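Local structure of haloacid dehalogenase domain protein hydrolase (Planctomyces limnophilus, 4OVY) at residues K156-R169 with Y176-V188. The protein is probably a phosphatase-like hydrolase of the haloacid dehalogenase superfamily, and binds a calcium ion in the crystal. Sequence-based numbering, arbitrary orientation.
With EDO (1,2-ethanediol), chain D.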
loop_
_atom_site.group_PDB
_atom_site.type_symbol
_atom_site.label_atom_id
_atom_site.label_comp_id
_atom_site.label_asym_id
_atom_site.label_seq_id
_atom_site.Cartn_x
_atom_site.Cartn_y
_atom_site.Cartn_z
ATOM N N LYS A 156 -8.134 1.986 -11.521
ATOM C CA LYS A 156 -7.991 2.251 -10.089
ATOM C C LYS A 156 -7.216 3.545 -9.926
ATOM O O LYS A 156 -6.067 3.647 -10.366
ATOM C CB LYS A 156 -7.235 1.129 -9.369
ATOM C CG LYS A 156 -7.999 -0.176 -9.287
ATOM C CD LYS A 156 -7.196 -1.279 -8.607
ATOM C CE LYS A 156 -7.331 -1.272 -7.093
ATOM N NZ LYS A 156 -7.116 -2.639 -6.519
ATOM N N THR A 157 -7.843 4.514 -9.271
ATOM C CA THR A 157 -7.299 5.856 -9.124
ATOM C C THR A 157 -6.585 5.965 -7.780
ATOM O O THR A 157 -7.208 5.783 -6.739
ATOM C CB THR A 157 -8.415 6.921 -9.178
ATOM O OG1 THR A 157 -9.423 6.613 -8.204
ATOM C CG2 THR A 157 -9.057 6.972 -10.565
ATOM N N PHE A 158 -5.284 6.247 -7.815
ATOM C CA PHE A 158 -4.481 6.439 -6.607
ATOM C C PHE A 158 -4.029 7.897 -6.469
ATOM O O PHE A 158 -3.761 8.586 -7.464
ATOM C CB PHE A 158 -3.204 5.597 -6.666
ATOM C CG PHE A 158 -3.400 4.137 -6.403
ATOM C CD1 PHE A 158 -3.935 3.307 -7.384
ATOM C CD2 PHE A 158 -2.982 3.570 -5.202
ATOM C CE1 PHE A 158 -4.083 1.950 -7.153
ATOM C CE2 PHE A 158 -3.131 2.218 -4.972
ATOM C CZ PHE A 158 -3.683 1.406 -5.946
ATOM N N ILE A 159 -3.909 8.352 -5.227
ATOM C CA ILE A 159 -3.165 9.575 -4.935
ATOM C C ILE A 159 -1.724 9.210 -4.580
ATOM O O ILE A 159 -1.482 8.260 -3.833
ATOM C CB ILE A 159 -3.806 10.368 -3.782
ATOM C CG1 ILE A 159 -5.094 11.034 -4.268
ATOM C CG2 ILE A 159 -2.856 11.431 -3.245
ATOM C CD1 ILE A 159 -5.938 11.587 -3.140
ATOM N N VAL A 160 -0.784 9.978 -5.127
ATOM C CA VAL A 160 0.637 9.848 -4.830
ATOM C C VAL A 160 1.157 11.264 -4.552
ATOM O O VAL A 160 1.487 12.009 -5.467
ATOM C CB VAL A 160 1.410 9.168 -5.976
ATOM C CG1 VAL A 160 2.872 8.956 -5.597
ATOM C CG2 VAL A 160 0.776 7.823 -6.322
ATOM N N SER A 161 1.211 11.621 -3.269
ATOM C CA SER A 161 1.452 13.002 -2.838
ATOM C C SER A 161 2.623 13.086 -1.866
ATOM O O SER A 161 2.920 12.134 -1.155
ATOM C CB SER A 161 0.189 13.562 -2.181
ATOM O OG SER A 161 0.431 14.779 -1.493
ATOM N N GLY A 162 3.285 14.237 -1.846
ATOM C CA GLY A 162 4.314 14.514 -0.846
ATOM C C GLY A 162 3.736 14.838 0.518
ATOM O O GLY A 162 4.442 14.774 1.525
ATOM N N ALA A 163 2.452 15.197 0.554
ATOM C CA ALA A 163 1.779 15.513 1.803
ATOM C C ALA A 163 1.606 14.253 2.642
ATOM O O ALA A 163 1.787 13.128 2.160
ATOM C CB ALA A 163 0.425 16.169 1.538
ATOM N N GLY A 164 1.256 14.460 3.902
ATOM C CA GLY A 164 1.044 13.370 4.833
ATOM C C GLY A 164 -0.135 12.504 4.438
ATOM O O GLY A 164 -1.246 12.998 4.218
ATOM N N ILE A 165 0.124 11.204 4.363
ATOM C CA ILE A 165 -0.883 10.212 4.038
ATOM C C ILE A 165 -2.089 10.328 4.988
ATOM O O ILE A 165 -3.239 10.272 4.550
ATOM C CB ILE A 165 -0.235 8.804 4.012
ATOM C CG1 ILE A 165 -1.111 7.787 3.302
ATOM C CG2 ILE A 165 0.121 8.316 5.409
ATOM C CD1 ILE A 165 -0.452 6.427 3.201
ATOM N N GLU A 166 -1.821 10.565 6.271
ATOM C CA GLU A 166 -2.872 10.637 7.281
ATOM C C GLU A 166 -3.574 11.990 7.352
ATOM O O GLU A 166 -4.625 12.118 7.990
ATOM C CB GLU A 166 -2.320 10.231 8.654
ATOM C CG GLU A 166 -1.785 8.799 8.717
ATOM C CD GLU A 166 -2.739 7.745 8.148
ATOM O OE1 GLU A 166 -3.980 7.901 8.249
ATOM O OE2 GLU A 166 -2.249 6.735 7.599
ATOM N N PHE A 167 -3.006 12.998 6.698
ATOM C CA PHE A 167 -3.724 14.254 6.490
ATOM C C PHE A 167 -4.821 14.099 5.430
ATOM O O PHE A 167 -5.855 14.756 5.517
ATOM C CB PHE A 167 -2.776 15.377 6.080
ATOM C CG PHE A 167 -3.454 16.698 5.944
ATOM C CD1 PHE A 167 -3.868 17.393 7.078
ATOM C CD2 PHE A 167 -3.720 17.235 4.688
ATOM C CE1 PHE A 167 -4.516 18.607 6.962
ATOM C CE2 PHE A 167 -4.372 18.450 4.568
ATOM C CZ PHE A 167 -4.767 19.137 5.705
HETATM N N MSE A 168 -4.582 13.257 4.425
HETATM C CA MSE A 168 -5.521 13.116 3.290
HETATM C C MSE A 168 -6.551 12.036 3.505
HETATM O O MSE A 168 -7.702 12.162 3.064
HETATM C CB MSE A 168 -4.731 12.801 2.019
HETATM C CG MSE A 168 -3.823 13.967 1.633
HETATM SE SE MSE A 168 -2.786 13.524 0.015
HETATM C CE MSE A 168 -1.542 12.213 0.788
ATOM N N ARG A 169 -6.160 10.964 4.182
ATOM C CA ARG A 169 -7.025 9.782 4.322
ATOM C C ARG A 169 -8.390 9.995 4.978
ATOM O O ARG A 169 -9.339 9.307 4.615
ATOM C CB ARG A 169 -6.293 8.644 5.036
ATOM C CG ARG A 169 -5.438 7.811 4.100
ATOM C CD ARG A 169 -4.597 6.801 4.854
ATOM N NE ARG A 169 -4.083 5.763 3.964
ATOM C CZ ARG A 169 -3.146 4.877 4.285
ATOM N NH1 ARG A 169 -2.560 4.894 5.480
ATOM N NH2 ARG A 169 -2.798 3.959 3.408
ATOM N N TYR A 176 -12.930 12.713 -3.165
ATOM C CA TYR A 176 -12.390 12.252 -4.453
ATOM C C TYR A 176 -12.879 10.873 -4.884
ATOM O O TYR A 176 -12.627 10.463 -6.022
ATOM C CB TYR A 176 -10.852 12.181 -4.395
ATOM C CG TYR A 176 -10.143 13.495 -4.171
ATOM C CD1 TYR A 176 -10.490 14.636 -4.889
ATOM C CD2 TYR A 176 -9.083 13.588 -3.268
ATOM C CE1 TYR A 176 -9.820 15.834 -4.699
ATOM C CE2 TYR A 176 -8.408 14.785 -3.071
ATOM C CZ TYR A 176 -8.777 15.903 -3.787
ATOM O OH TYR A 176 -8.111 17.089 -3.603
ATOM N N GLY A 177 -13.534 10.142 -3.985
ATOM C CA GLY A 177 -13.900 8.753 -4.258
ATOM C C GLY A 177 -12.722 7.802 -4.161
ATOM O O GLY A 177 -12.766 6.705 -4.703
ATOM N N ILE A 178 -11.668 8.214 -3.458
ATOM C CA ILE A 178 -10.457 7.421 -3.358
ATOM C C ILE A 178 -10.317 6.902 -1.930
ATOM O O ILE A 178 -10.157 7.703 -0.993
ATOM C CB ILE A 178 -9.227 8.255 -3.760
ATOM C CG1 ILE A 178 -9.357 8.684 -5.227
ATOM C CG2 ILE A 178 -7.948 7.459 -3.530
ATOM C CD1 ILE A 178 -8.293 9.660 -5.694
ATOM N N PRO A 179 -10.385 5.569 -1.750
ATOM C CA PRO A 179 -10.311 4.990 -0.415
ATOM C C PRO A 179 -8.895 5.038 0.155
ATOM O O PRO A 179 -7.944 5.202 -0.597
ATOM C CB PRO A 179 -10.733 3.544 -0.650
ATOM C CG PRO A 179 -10.228 3.243 -2.017
ATOM C CD PRO A 179 -10.394 4.520 -2.789
ATOM N N PRO A 180 -8.750 4.874 1.479
ATOM C CA PRO A 180 -7.446 5.021 2.138
ATOM C C PRO A 180 -6.353 4.117 1.583
ATOM O O PRO A 180 -5.195 4.541 1.502
ATOM C CB PRO A 180 -7.740 4.682 3.602
ATOM C CG PRO A 180 -9.201 4.871 3.757
ATOM C CD PRO A 180 -9.821 4.563 2.439
ATOM N N GLU A 181 -6.714 2.895 1.182
ATOM C CA GLU A 181 -5.737 1.956 0.611
ATOM C C GLU A 181 -5.192 2.381 -0.764
ATOM O O GLU A 181 -4.292 1.732 -1.291
ATOM C CB GLU A 181 -6.289 0.517 0.572
ATOM C CG GLU A 181 -7.451 0.261 -0.392
ATOM C CD GLU A 181 -8.824 0.556 0.193
ATOM O OE1 GLU A 181 -8.939 1.285 1.216
ATOM O OE2 GLU A 181 -9.805 0.046 -0.391
ATOM N N GLN A 182 -5.734 3.455 -1.340
ATOM C CA GLN A 182 -5.259 3.984 -2.613
ATOM C C GLN A 182 -4.692 5.394 -2.475
ATOM O O GLN A 182 -4.592 6.136 -3.456
ATOM C CB GLN A 182 -6.385 3.934 -3.653
ATOM C CG GLN A 182 -6.700 2.503 -4.033
ATOM C CD GLN A 182 -7.846 2.337 -5.009
ATOM O OE1 GLN A 182 -8.213 3.242 -5.769
ATOM N NE2 GLN A 182 -8.396 1.161 -5.007
ATOM N N VAL A 183 -4.327 5.753 -1.246
ATOM C CA VAL A 183 -3.664 7.018 -0.969
ATOM C C VAL A 183 -2.229 6.684 -0.571
ATOM O O VAL A 183 -2.000 5.872 0.324
ATOM C CB VAL A 183 -4.349 7.799 0.167
ATOM C CG1 VAL A 183 -3.583 9.092 0.456
ATOM C CG2 VAL A 183 -5.802 8.098 -0.186
ATOM N N ILE A 184 -1.277 7.285 -1.271
ATOM C CA ILE A 184 0.139 7.126 -0.986
ATOM C C ILE A 184 0.669 8.509 -0.657
ATOM O O ILE A 184 0.392 9.479 -1.368
ATOM C CB ILE A 184 0.885 6.534 -2.197
ATOM C CG1 ILE A 184 0.399 5.112 -2.467
ATOM C CG2 ILE A 184 2.391 6.526 -1.980
ATOM C CD1 ILE A 184 0.853 4.559 -3.803
ATOM N N GLY A 185 1.414 8.605 0.436
ATOM C CA GLY A 185 1.906 9.888 0.893
ATOM C C GLY A 185 3.120 9.748 1.789
ATOM O O GLY A 185 3.679 8.659 1.946
ATOM N N SER A 186 3.528 10.861 2.372
ATOM C CA SER A 186 4.613 10.840 3.351
ATOM C C SER A 186 4.053 10.363 4.689
ATOM O O SER A 186 2.864 10.516 4.960
ATOM C CB SER A 186 5.237 12.224 3.493
ATOM O OG SER A 186 5.838 12.637 2.281
ATOM N N SER A 187 4.907 9.794 5.528
ATOM C CA SER A 187 4.447 9.199 6.780
ATOM C C SER A 187 5.511 9.201 7.882
ATOM O O SER A 187 6.711 9.312 7.616
ATOM C CB SER A 187 3.968 7.759 6.523
ATOM O OG SER A 187 5.000 6.956 5.956
ATOM N N VAL A 188 5.036 9.108 9.121
ATOM C CA VAL A 188 5.882 8.802 10.279
ATOM C C VAL A 188 5.738 7.327 10.612
ATOM O O VAL A 188 4.799 6.663 10.151
ATOM C CB VAL A 188 5.500 9.626 11.527
ATOM C CG1 VAL A 188 5.614 11.113 11.234
ATOM C CG2 VAL A 188 4.096 9.274 12.041
HETATM C C1 EDO D . 3.905 5.581 1.324
HETATM O O1 EDO D . 2.492 5.826 1.381
HETATM C C2 EDO D . 4.504 5.446 2.727
HETATM O O2 EDO D . 4.281 6.622 3.511
HETATM O O HOH W 1 -9.075 7.873 1.754
#
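Strands 156-161 and 183-188 pair in parallel, joined by a right-handed beta-alpha-beta crossover through the helical turns between them, within the Rossmann-like core sheet of the haloacid dehalogenase fold. Strand 156-161 lies between 183-188 and strand 38-41, whose end leads to the calcium ligands Asp-42 and Asp-44. Ile-159 opens the ladder, its N donating to Gln-182 O and its O accepting from Ile-184 N at 2.7 Å. Beyond Ser-161 the register slips by two residues in a beta bulge, and pairing resumes as Ser-186 N donates to Ala-163 O and Ser-186 O accepts from Ile-165 N, almost straight at 173°. At the corner, Ser-186 OG donates to Gly-162 O (2.7 Å) from above the carbonyl plane; it also meets the backbone N of Asp-211. Gly-185 has no side chain, and a CB there would collide with Ala-163 O and Ile-165 N. On one face of the sheet, Met-168 bends at chi3 (-72°), bringing CE to Val-183 CG1 at 3.7 Å. Towards the other end, Gln-182 CG lies over one face of the Phe-158 ring, offset toward the rim. Arg-169, extended from CG to NE, grips Pro-180 O side-on with NE and NH2, while NH1 forms a salt bridge with Glu-166 OE2. A leucine in place of Arg-169 would probably leave Glu-166 without this charged mate and Pro-180 O without two of its donors, though Arg-221 of the second subunit also pairs with Glu-166. Ile-165 CD1 rests over the centre of the guanidinium face, 3.2 Å above its plane.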